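Manganese lipoxygenase (Gaeumannomyces graminis, PDB 5FX8) uses a mononuclear manganese centre to oxygenate linoleic and alpha-linolenic acids to their 11S- and 13R-hydroperoxides. Local coordinates at residues Asp270-Leu273 and Ala274-Met277; Arg95-Leu98 and Leu99-Asp103. One frame throughout, in Å; residues are numbered along the deposited sequence.

Contact 1 (Asp270-Leu273 and Ala274-Met277)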
loop_
_atom_site.group_PDB
_atom_site.type_symbol
_atom_site.label_atom_id
_atom_site.label_comp_id
_atom_site.label_asym_id
_atom_site.label_seq_id
_atom_site.Cartn_x
_atom_site.Cartn_y
_atom_site.Cartn_z
ATOM N N ASP A 270 20.521 13.926 -23.560
ATOM C CA ASP A 270 20.952 12.537 -23.570
ATOM C C ASP A 270 21.109 12.005 -22.156
ATOM O O ASP A 270 20.680 10.888 -21.856
ATOM C CB ASP A 270 22.256 12.377 -24.331
ATOM C CG ASP A 270 22.074 12.495 -25.824
ATOM O OD1 ASP A 270 20.924 12.478 -26.300
ATOM O OD2 ASP A 270 23.098 12.603 -26.527
ATOM N N TRP A 271 21.742 12.778 -21.272
ATOM C CA TRP A 271 21.944 12.286 -19.918
ATOM C C TRP A 271 20.623 12.186 -19.198
ATOM O O TRP A 271 20.366 11.201 -18.499
ATOM C CB TRP A 271 22.897 13.184 -19.142
ATOM C CG TRP A 271 22.973 12.869 -17.673
ATOM C CD1 TRP A 271 22.584 13.673 -16.670
ATOM C CD2 TRP A 271 23.442 11.657 -17.055
ATOM N NE1 TRP A 271 22.787 13.066 -15.450
ATOM C CE2 TRP A 271 23.313 11.826 -15.658
ATOM C CE3 TRP A 271 23.958 10.451 -17.539
ATOM C CZ2 TRP A 271 23.676 10.849 -14.747
ATOM C CZ3 TRP A 271 24.333 9.475 -16.622
ATOM C CH2 TRP A 271 24.191 9.681 -15.247
ATOM N N LEU A 272 19.764 13.183 -19.376
ATOM C CA LEU A 272 18.456 13.115 -18.747
ATOM C C LEU A 272 17.690 11.888 -19.224
ATOM O O LEU A 272 17.080 11.179 -18.417
ATOM C CB LEU A 272 17.686 14.398 -19.013
ATOM C CG LEU A 272 16.251 14.440 -18.507
ATOM C CD1 LEU A 272 16.162 14.176 -17.046
ATOM C CD2 LEU A 272 15.653 15.772 -18.791
ATOM N N LEU A 273 17.776 11.576 -20.520
ATOM C CA LEU A 273 17.069 10.416 -21.049
ATOM C C LEU A 273 17.675 9.122 -20.549
ATOM O O LEU A 273 16.972 8.121 -20.406
ATOM C CB LEU A 273 17.073 10.428 -22.577
ATOM C CG LEU A 273 16.203 9.337 -23.211
ATOM C CD1 LEU A 273 14.787 9.497 -22.762
ATOM C CD2 LEU A 273 16.265 9.441 -24.684
ATOM N N ALA A 274 18.979 9.115 -20.313
ATOM C CA ALA A 274 19.597 7.932 -19.750
ATOM C C ALA A 274 19.073 7.684 -18.347
ATOM O O ALA A 274 18.761 6.545 -17.975
ATOM C CB ALA A 274 21.106 8.090 -19.754
ATOM N N LYS A 275 18.945 8.749 -17.563
ATOM C CA LYS A 275 18.406 8.570 -16.236
ATOM C C LYS A 275 16.963 8.121 -16.296
ATOM O O LYS A 275 16.543 7.329 -15.459
ATOM C CB LYS A 275 18.545 9.847 -15.427
ATOM C CG LYS A 275 19.958 10.163 -15.096
ATOM C CD LYS A 275 20.012 11.327 -14.155
ATOM C CE LYS A 275 19.614 12.610 -14.809
ATOM N NZ LYS A 275 19.576 13.645 -13.763
ATOM N N ILE A 276 16.199 8.588 -17.281
ATOM C CA ILE A 276 14.822 8.130 -17.417
ATOM C C ILE A 276 14.774 6.646 -17.774
ATOM O O ILE A 276 13.962 5.887 -17.222
ATOM C CB ILE A 276 14.059 8.984 -18.446
ATOM C CG1 ILE A 276 13.923 10.421 -17.947
ATOM C CG2 ILE A 276 12.662 8.448 -18.630
ATOM C CD1 ILE A 276 13.166 11.323 -18.855
ATOM N N MET A 277 15.640 6.194 -18.682
ATOM C CA MET A 277 15.632 4.776 -19.021
ATOM C C MET A 277 15.998 3.917 -17.816
ATOM O O MET A 277 15.370 2.875 -17.556
ATOM C CB MET A 277 16.574 4.510 -20.190
ATOM C CG MET A 277 16.149 5.202 -21.439
ATOM S SD MET A 277 17.146 4.789 -22.881
ATOM C CE MET A 277 18.632 5.727 -22.625
#
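Lys275 lays its aliphatic chain over one face of the Trp271 indole, a CH-pi contact in which CG of Lys275 stands 4.0 Å from the centroid of the six-membered ring and 23° off its normal. The methylenes beyond it follow the ring toward its nitrogen, and CE of Lys275 ends 3.3 Å from NE1 of Trp271. A turn about the CG-CD bond (chi3 -70°) brings CE to the nitrogen end of the indole, and NZ continues from there with the last torsion extended. Both nitrogens reach one acceptor, OD1 of Asp161, NE1 by a hydrogen bond and NZ by a salt bridge, so a single carboxylate oxygen secures the pair within a buried setting.

The backbone beneath is regular alpha-helix, the first turns of the long helix 268-305, which further along carries the manganese ligands His290 and His294. Four i to i+4 bonds define it, among them Lys275 N to Trp271 O at 3.0 Å and Met277 N to Leu273 O at 2.9 Å.

Apolar contacts join the remaining side chains at van der Waals distance. CG of Leu272 approaches CD1 of Ile276 at 4.4 Å, while the Met277 chain bends about its CG-SD bond (chi3 -77°) and brings CE to 4.4 Å from CG of Leu273.

Contact 2 (Arg95-Leu98 and Leu99-Asp103)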
loop_
_atom_site.group_PDB
_atom_site.type_symbol
_atom_site.label_atom_id
_atom_site.label_comp_id
_atom_site.label_asym_id
_atom_site.label_seq_id
_atom_site.Cartn_x
_atom_site.Cartn_y
_atom_site.Cartn_z
ATOM N N ARG A 95 -11.745 -15.671 2.284
ATOM C CA ARG A 95 -12.002 -14.662 3.303
ATOM C C ARG A 95 -11.127 -13.440 3.098
ATOM O O ARG A 95 -11.604 -12.306 3.201
ATOM C CB ARG A 95 -11.773 -15.240 4.694
ATOM C CG ARG A 95 -11.938 -14.215 5.800
ATOM C CD ARG A 95 -11.091 -14.570 6.981
ATOM N NE ARG A 95 -9.681 -14.668 6.615
ATOM C CZ ARG A 95 -8.770 -15.284 7.358
ATOM N NH1 ARG A 95 -9.130 -15.868 8.494
ATOM N NH2 ARG A 95 -7.506 -15.339 6.968
ATOM N N ASP A 96 -9.842 -13.657 2.788
ATOM C CA ASP A 96 -8.930 -12.542 2.564
ATOM C C ASP A 96 -9.309 -11.757 1.323
ATOM O O ASP A 96 -9.224 -10.530 1.315
ATOM C CB ASP A 96 -7.499 -13.040 2.439
ATOM C CG ASP A 96 -6.882 -13.361 3.762
ATOM O OD1 ASP A 96 -7.606 -13.353 4.758
ATOM O OD2 ASP A 96 -5.676 -13.651 3.820
ATOM N N VAL A 97 -9.694 -12.444 0.251
ATOM C CA VAL A 97 -10.120 -11.713 -0.927
ATOM C C VAL A 97 -11.363 -10.883 -0.628
ATOM O O VAL A 97 -11.491 -9.751 -1.094
ATOM C CB VAL A 97 -10.314 -12.698 -2.098
ATOM C CG1 VAL A 97 -10.999 -12.018 -3.291
ATOM C CG2 VAL A 97 -8.970 -13.216 -2.490
ATOM N N LEU A 98 -12.273 -11.406 0.175
ATOM C CA LEU A 98 -13.446 -10.628 0.552
ATOM C C LEU A 98 -13.071 -9.355 1.316
ATOM O O LEU A 98 -13.547 -8.253 0.996
ATOM C CB LEU A 98 -14.353 -11.504 1.393
ATOM C CG LEU A 98 -15.828 -11.314 1.167
ATOM C CD1 LEU A 98 -16.160 -11.544 -0.314
ATOM C CD2 LEU A 98 -16.519 -12.300 2.054
ATOM N N LEU A 99 -12.235 -9.496 2.345
ATOM C CA LEU A 99 -11.784 -8.335 3.099
ATOM C C LEU A 99 -11.096 -7.317 2.198
ATOM O O LEU A 99 -11.374 -6.115 2.274
ATOM C CB LEU A 99 -10.857 -8.789 4.220
ATOM C CG LEU A 99 -11.501 -9.602 5.335
ATOM C CD1 LEU A 99 -10.453 -10.271 6.230
ATOM C CD2 LEU A 99 -12.413 -8.700 6.121
ATOM N N TRP A 100 -10.214 -7.784 1.323
ATOM C CA TRP A 100 -9.542 -6.900 0.389
ATOM C C TRP A 100 -10.528 -6.177 -0.521
ATOM O O TRP A 100 -10.386 -4.974 -0.754
ATOM C CB TRP A 100 -8.541 -7.714 -0.420
ATOM C CG TRP A 100 -7.540 -6.898 -1.074
ATOM C CD1 TRP A 100 -6.321 -6.613 -0.612
ATOM C CD2 TRP A 100 -7.668 -6.245 -2.337
ATOM N NE1 TRP A 100 -5.658 -5.815 -1.499
ATOM C CE2 TRP A 100 -6.460 -5.574 -2.574
ATOM C CE3 TRP A 100 -8.689 -6.166 -3.298
ATOM C CZ2 TRP A 100 -6.231 -4.826 -3.718
ATOM C CZ3 TRP A 100 -8.464 -5.418 -4.433
ATOM C CH2 TRP A 100 -7.242 -4.753 -4.633
ATOM N N ARG A 101 -11.515 -6.893 -1.067
ATOM C CA ARG A 101 -12.567 -6.266 -1.870
ATOM C C ARG A 101 -13.225 -5.116 -1.122
ATOM O O ARG A 101 -13.444 -4.037 -1.683
ATOM C CB ARG A 101 -13.661 -7.279 -2.244
ATOM C CG ARG A 101 -13.436 -8.195 -3.419
ATOM C CD ARG A 101 -14.753 -8.876 -3.849
ATOM N NE ARG A 101 -14.528 -9.488 -5.148
ATOM C CZ ARG A 101 -14.396 -10.785 -5.321
ATOM N NH1 ARG A 101 -14.539 -11.598 -4.277
ATOM N NH2 ARG A 101 -14.146 -11.273 -6.525
ATOM N N GLN A 102 -13.618 -5.347 0.131
ATOM C CA GLN A 102 -14.303 -4.263 0.814
ATOM C C GLN A 102 -13.359 -3.129 1.176
ATOM O O GLN A 102 -13.792 -1.975 1.231
ATOM C CB GLN A 102 -15.030 -4.783 2.039
ATOM C CG GLN A 102 -14.158 -5.185 3.161
ATOM C CD GLN A 102 -14.964 -5.665 4.326
ATOM O OE1 GLN A 102 -16.163 -5.922 4.193
ATOM N NE2 GLN A 102 -14.327 -5.791 5.479
ATOM N N ASP A 103 -12.072 -3.416 1.360
ATOM C CA ASP A 103 -11.104 -2.394 1.703
ATOM C C ASP A 103 -10.562 -1.615 0.514
ATOM O O ASP A 103 -9.975 -0.561 0.737
ATOM C CB ASP A 103 -9.942 -3.018 2.471
ATOM C CG ASP A 103 -10.259 -3.199 3.932
ATOM O OD1 ASP A 103 -11.415 -2.939 4.290
ATOM O OD2 ASP A 103 -9.389 -3.604 4.728
#
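Arg101 leans back along the helix toward Val97, four residues earlier, and is the side chain to trace outward. Its CB rests 3.4 Å from O of Leu98. CG, anti to the carbonyl carbon of its own residue (chi1 -82°), is directed toward the preceding turn and lies 3.4 Å from O of Val97. From CG to NE the chain is extended, which carries the guanidinium out to the Val97 branch. There CG1 of Val97 lies over one face of the guanidinium, 3.7 Å from NH1 of Arg101, and CD1 of Leu98 comes to its edge, near the plane. The approach is van der Waals in kind, methyl groups against a flat cation. The polar side of Arg101 looks across the subunit interface, where NE makes a long, weak ion pair with Asp344 of the second subunit.

Six residues earlier, Arg95 is turned onto its neighbour Asp96. NE and NH2 of Arg95 both donate to OD1 of Asp96, NH2 at 3.0 Å as a salt bridge, and the acceptor lies 11° out of the guanidinium plane. Both bonds end on OD1, from the same face of the carboxylate, while OD2 of Asp96 accepts from N of Tyr326. Backbone bonds of the i to i+4 kind run through the whole segment, with Leu99 N to Arg95 O at 3.0 Å and an N-H...O angle of 170°.

These turns belong to helix 86-124. Their Trp100 side packs on Ile328 and Val331 of helix 328-336, and NE1 bonds to O of Ser617, next to the manganese ligand Val618; Val97 meets Pro330 at the start of that same helix 328-336.

Each contact spans a little over two turns of a long alpha-helix, and they do not touch: their centres are 41 Å apart, with about 27 Å between nearest atoms. Contact 1, on helix 268-305, is buried throughout, and side chains of strands 246-253 and 261-262 pack against it. Contact 2, on helix 86-124, lies at the surface and beside a second subunit. In contact 1 a lysine's methylenes cover an aromatic face and its charge is met inside the protein; in contact 2 one arginine pairs with its sequence neighbour and another faces the other subunit. Contact 2 nears the metal site through Trp100, whose side chain is about 8 Å from the manganese; contact 1 lies away from it.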